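Lactate utilization protein C (Deinococcus radiodurans, PDB 2G40) may function in L-lactate utilization as a homodimer of the LutC/YkgG family. Local coordinates at residues 51-54 and 55-58; 182-185 and 186-189. One frame throughout, in Å; residues are numbered along the deposited sequence.

How the contacts relate
Both contacts are single helix ends, one at the start of helix 53-66 and one at the close of helix 175-187. Their centres lie 26 Å apart and they do not touch. Contact 1 is mostly at the surface, with Ile56 as its one buried residue. Contact 2 is partly buried, with three buried residues, and the second subunit reaches it. The chemistry follows the helix end. In residues 51-58 a serine and a glutamate take each other's backbone N-H, as a capping box. In residues 182-189 a Schellman turn at Gly189 ends the helix, Arg187 folds back over the last turn, and Ser185 and Glu188 bond to charged side chains beyond it.

Contact 1: residues 51-54 and 55-58; sequences LSRA and EILH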
ATOM      1  N   LEU A  51      13.562 -24.045  -0.501  1.00 21.37           N
ATOM      2  CA  LEU A  51      13.527 -24.362  -1.924  1.00 19.77           C
ATOM      3  C   LEU A  51      14.822 -23.877  -2.583  1.00 19.46           C
ATOM      4  O   LEU A  51      15.499 -22.964  -2.079  1.00 21.31           O
ATOM      5  CB  LEU A  51      12.318 -23.702  -2.582  1.00 20.18           C
ATOM      6  CG  LEU A  51      10.934 -24.249  -2.200  1.00 18.71           C
ATOM      7  CD1 LEU A  51       9.841 -23.465  -2.925  1.00 17.02           C
ATOM      8  CD2 LEU A  51      10.816 -25.740  -2.494  1.00 25.35           C
ATOM      9  N   SER A  52      15.182 -24.491  -3.701  1.00 19.05           N
ATOM     10  CA  SER A  52      16.305 -24.002  -4.476  1.00 17.97           C
ATOM     11  C   SER A  52      15.924 -22.689  -5.132  1.00 17.40           C
ATOM     12  O   SER A  52      14.736 -22.369  -5.264  1.00 15.21           O
ATOM     13  CB  SER A  52      16.700 -25.019  -5.534  1.00 18.23           C
ATOM     14  OG  SER A  52      15.737 -25.083  -6.574  1.00 16.50           O
ATOM     15  N   ARG A  53      16.920 -21.931  -5.571  1.00 15.50           N
ATOM     16  CA  ARG A  53      16.655 -20.707  -6.322  1.00 17.56           C
ATOM     17  C   ARG A  53      15.839 -20.985  -7.570  1.00 16.42           C
ATOM     18  O   ARG A  53      14.939 -20.214  -7.905  1.00 15.15           O
ATOM     19  CB  ARG A  53      17.945 -19.988  -6.715  1.00 18.59           C
ATOM     20  CG  ARG A  53      18.776 -19.484  -5.535  1.00 24.45           C
ATOM     21  CD  ARG A  53      17.974 -18.505  -4.672  1.00 24.44           C
ATOM     22  NE  ARG A  53      17.423 -17.403  -5.463  1.00 19.59           N
ATOM     23  CZ  ARG A  53      16.512 -16.544  -5.018  1.00 22.98           C
ATOM     24  NH1 ARG A  53      16.037 -16.644  -3.785  1.00 29.99           N
ATOM     25  NH2 ARG A  53      16.087 -15.566  -5.801  1.00 27.44           N
ATOM     26  N   ALA A  54      16.134 -22.082  -8.255  1.00 16.50           N
ATOM     27  CA  ALA A  54      15.357 -22.417  -9.450  1.00 16.22           C
ATOM     28  C   ALA A  54      13.878 -22.661  -9.130  1.00 15.29           C
ATOM     29  O   ALA A  54      13.004 -22.151  -9.822  1.00 15.80           O
ATOM     30  CB  ALA A  54      15.961 -23.612 -10.169  1.00 17.25           C
ATOM     31  N   GLU A  55      13.615 -23.433  -8.079  1.00 17.35           N
ATOM     32  CA  GLU A  55      12.253 -23.709  -7.607  1.00 15.39           C
ATOM     33  C   GLU A  55      11.529 -22.450  -7.140  1.00 15.39           C
ATOM     34  O   GLU A  55      10.323 -22.280  -7.374  1.00 15.42           O
ATOM     35  CB  GLU A  55      12.298 -24.707  -6.470  1.00 15.29           C
ATOM     36  CG  GLU A  55      12.706 -26.099  -6.881  1.00 21.16           C
ATOM     37  CD  GLU A  55      13.000 -26.993  -5.701  1.00 16.09           C
ATOM     38  OE1 GLU A  55      13.581 -26.531  -4.697  1.00 20.54           O
ATOM     39  OE2 GLU A  55      12.660 -28.193  -5.784  1.00 27.23           O
ATOM     40  N   ILE A  56      12.273 -21.565  -6.490  1.00 13.22           N
ATOM     41  CA  ILE A  56      11.741 -20.278  -6.059  1.00 15.00           C
ATOM     42  C   ILE A  56      11.294 -19.435  -7.267  1.00 14.90           C
ATOM     43  O   ILE A  56      10.192 -18.901  -7.271  1.00 16.35           O
ATOM     44  CB  ILE A  56      12.762 -19.511  -5.179  1.00 14.42           C
ATOM     45  CG1 ILE A  56      12.931 -20.220  -3.838  1.00 16.69           C
ATOM     46  CG2 ILE A  56      12.311 -18.070  -4.956  1.00 13.45           C
ATOM     47  CD1 ILE A  56      14.080 -19.654  -3.012  1.00 17.03           C
ATOM     48  N   LEU A  57      12.160 -19.313  -8.275  1.00 15.61           N
ATOM     49  CA  LEU A  57      11.851 -18.582  -9.496  1.00 17.97           C
ATOM     50  C   LEU A  57      10.627 -19.158 -10.193  1.00 16.36           C
ATOM     51  O   LEU A  57       9.705 -18.429 -10.592  1.00 17.54           O
ATOM     52  CB  LEU A  57      13.064 -18.598 -10.432  1.00 18.74           C
ATOM     53  CG  LEU A  57      14.188 -17.653  -9.978  1.00 26.10           C
ATOM     54  CD1 LEU A  57      15.447 -17.866 -10.782  1.00 33.41           C
ATOM     55  CD2 LEU A  57      13.746 -16.198 -10.063  1.00 31.07           C
ATOM     56  N   HIS A  58      10.590 -20.482 -10.297  1.00 16.98           N
ATOM     57  CA  HIS A  58       9.456 -21.150 -10.922  1.00 17.94           C
ATOM     58  C   HIS A  58       8.187 -20.955 -10.122  1.00 14.78           C
ATOM     59  O   HIS A  58       7.137 -20.689 -10.673  1.00 13.95           O
ATOM     60  CB  HIS A  58       9.740 -22.631 -11.095  1.00 18.96           C
ATOM     61  CG  HIS A  58      10.771 -22.919 -12.137  1.00 19.51           C
ATOM     62  ND1 HIS A  58      11.373 -24.151 -12.262  1.00 19.17           N
ATOM     63  CD2 HIS A  58      11.302 -22.140 -13.110  1.00 24.34           C
ATOM     64  CE1 HIS A  58      12.236 -24.116 -13.261  1.00 21.62           C
ATOM     65  NE2 HIS A  58      12.189 -22.918 -13.811  1.00 17.91           N
TER
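Ser52 sits just before the helix, and its carbonyl O takes the first i to i+4 bond, from Ile56 N (2.9 Å). Leu57 N to Arg53 O and His58 N to Ala54 O continue the ladder. Ser52 and Glu55 form a capping box. Ser52 OG lies between its backbone N and carbonyl carbon (chi1 72°), which lets it accept from Glu55 N at 3.1 Å. In return Glu55 OE1 takes Ser52 N at 2.8 Å, nearly straight at 170°, with its anti lone pair. An alanine in place of Ser52 would probably leave Glu55 N without its side-chain cap and break the box, with Ser52 N's bond to Glu55 OE1 remaining. Leu51 crosses the glutamate at about a right angle, its CD2 3.6 Å from Glu55 OE1. Leu51 CB also meets Ile56 CG1 at 3.8 Å. Arg53 bends back at chi2 and chi3, which lays its guanidinium over Ile56, with Ile56 CG2 under one face and Arg53 NH1 3.7 Å from Ile56 CD1. Ala54 O lies over one face of the His58 ring. The Arg53 guanidinium pairs with Glu168 and bonds to Ile171 O, while Ile56 and Leu57 pack on Ile171, joining this helix start to strand 171-172.

Contact 2: residues 182-185 and 186-189; sequences VAAS and VREG
Ala183 O receives Arg187 N at 2.9 Å, the donor tilted a little from the carbonyl plane. The side chain of Arg187 then folds back over the same carbonyl. Its CG stands 3.4 Å from Ala183 O, and the bend at chi3 (-63°) turns the guanidinium back along the helix. One face of that group lies over Ala184 CA and Ala183 O, both offset toward its rim. Arg187 NH1 reaches Ala183 CB at 3.6 Å, and NH2 lies beside Ala184 CB. The group thus lies over backbone atoms as well as the two methyls, and the small alanines probably leave room for it there.

Val186 N bonds to Val182 O at 3.1 Å. Val186 CG2 stands 3.4 Å from that same oxygen. Glu188 N bonds to Ala184 O at 2.9 Å, but the bond is bent, at 140°, as the helix runs out. Gly189 then leaves helical geometry with positive phi, 83°, and closes the end as a Schellman motif. Its N bonds to Val186 O at 2.9 Å. A CB at these backbone angles would jam against the carbonyl O of Glu188, a position suited to glycine.

Glu188 CB, CG and CD all lie alongside Ala184 O. Its OE1 forms salt bridges with Arg190 and Arg147. Ser185 OG bonds to Asp145 and also to Arg147, so this arginine is shared by two residues of the helix end. Such paired partners would probably keep the carboxylate charged. Val182 and Val186 pack on Leu192 of strand 192-196. Val186 also touches Thr141 of the second subunit. Arg187 packs on Ser199 of that subunit, and its backbone is hydrogen-bonded to it.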
ATOM      1  N   VAL A 182      12.303  -6.033   4.244  1.00 23.79           N
ATOM      2  CA  VAL A 182      11.745  -4.675   4.301  1.00 23.20           C
ATOM      3  C   VAL A 182      11.649  -4.120   5.723  1.00 22.01           C
ATOM      4  O   VAL A 182      11.156  -3.016   5.917  1.00 21.16           O
ATOM      5  CB  VAL A 182      10.366  -4.585   3.616  1.00 22.32           C
ATOM      6  CG1 VAL A 182      10.495  -4.887   2.142  1.00 28.08           C
ATOM      7  CG2 VAL A 182       9.344  -5.504   4.266  1.00 24.86           C
ATOM      8  N   ALA A 183      12.122  -4.883   6.707  1.00 21.15           N
ATOM      9  CA  ALA A 183      12.087  -4.454   8.100  1.00 21.64           C
ATOM     10  C   ALA A 183      12.715  -3.073   8.290  1.00 19.13           C
ATOM     11  O   ALA A 183      12.186  -2.232   9.017  1.00 19.26           O
ATOM     12  CB  ALA A 183      12.793  -5.480   8.985  1.00 22.98           C
ATOM     13  N   ALA A 184      13.854  -2.831   7.650  1.00 18.69           N
ATOM     14  CA  ALA A 184      14.535  -1.549   7.824  1.00 18.58           C
ATOM     15  C   ALA A 184      13.727  -0.379   7.282  1.00 18.44           C
ATOM     16  O   ALA A 184      13.719   0.694   7.866  1.00 19.16           O
ATOM     17  CB  ALA A 184      15.899  -1.566   7.175  1.00 18.67           C
ATOM     18  N   SER A 185      13.067  -0.590   6.150  1.00 15.97           N
ATOM     19  CA  SER A 185      12.160   0.407   5.570  1.00 17.15           C
ATOM     20  C   SER A 185      11.036   0.725   6.543  1.00 15.99           C
ATOM     21  O   SER A 185      10.679   1.884   6.726  1.00 15.81           O
ATOM     22  CB  SER A 185      11.588  -0.113   4.258  1.00 16.55           C
ATOM     23  OG  SER A 185      12.614  -0.278   3.310  1.00 19.34           O
ATOM     24  N   VAL A 186      10.512  -0.311   7.193  1.00 15.60           N
ATOM     25  CA  VAL A 186       9.424  -0.144   8.144  1.00 15.24           C
ATOM     26  C   VAL A 186       9.923   0.664   9.326  1.00 17.87           C
ATOM     27  O   VAL A 186       9.267   1.609   9.754  1.00 17.54           O
ATOM     28  CB  VAL A 186       8.820  -1.495   8.623  1.00 15.07           C
ATOM     29  CG1 VAL A 186       7.744  -1.260   9.664  1.00 16.42           C
ATOM     30  CG2 VAL A 186       8.226  -2.233   7.449  1.00 17.77           C
ATOM     31  N   ARG A 187      11.106   0.305   9.823  1.00 19.90           N
ATOM     32  CA  ARG A 187      11.714   1.038  10.919  1.00 19.77           C
ATOM     33  C   ARG A 187      11.982   2.511  10.560  1.00 18.77           C
ATOM     34  O   ARG A 187      11.932   3.381  11.430  1.00 18.66           O
ATOM     35  CB  ARG A 187      12.992   0.341  11.394  1.00 20.42           C
ATOM     36  CG  ARG A 187      12.750  -1.002  12.091  1.00 17.57           C
ATOM     37  CD  ARG A 187      13.953  -1.413  12.892  1.00 24.84           C
ATOM     38  NE  ARG A 187      15.101  -1.616  12.016  1.00 29.52           N
ATOM     39  CZ  ARG A 187      15.412  -2.760  11.415  1.00 29.42           C
ATOM     40  NH1 ARG A 187      14.673  -3.851  11.597  1.00 35.84           N
ATOM     41  NH2 ARG A 187      16.487  -2.809  10.632  1.00 34.40           N
ATOM     42  N   GLU A 188      12.240   2.771   9.278  1.00 18.90           N
ATOM     43  CA  GLU A 188      12.426   4.119   8.725  1.00 20.78           C
ATOM     44  C   GLU A 188      11.138   4.905   8.512  1.00 20.66           C
ATOM     45  O   GLU A 188      11.172   6.110   8.210  1.00 19.03           O
ATOM     46  CB  GLU A 188      13.150   4.035   7.377  1.00 20.13           C
ATOM     47  CG  GLU A 188      14.651   3.958   7.491  1.00 22.58           C
ATOM     48  CD  GLU A 188      15.309   3.439   6.229  1.00 24.94           C
ATOM     49  OE1 GLU A 188      14.717   3.576   5.131  1.00 23.98           O
ATOM     50  OE2 GLU A 188      16.425   2.910   6.345  1.00 37.32           O
ATOM     51  N   GLY A 189      10.002   4.232   8.667  1.00 18.88           N
ATOM     52  CA  GLY A 189       8.717   4.857   8.461  1.00 17.12           C
ATOM     53  C   GLY A 189       8.280   4.902   7.012  1.00 17.51           C
ATOM     54  O   GLY A 189       7.321   5.620   6.671  1.00 18.75           O
TER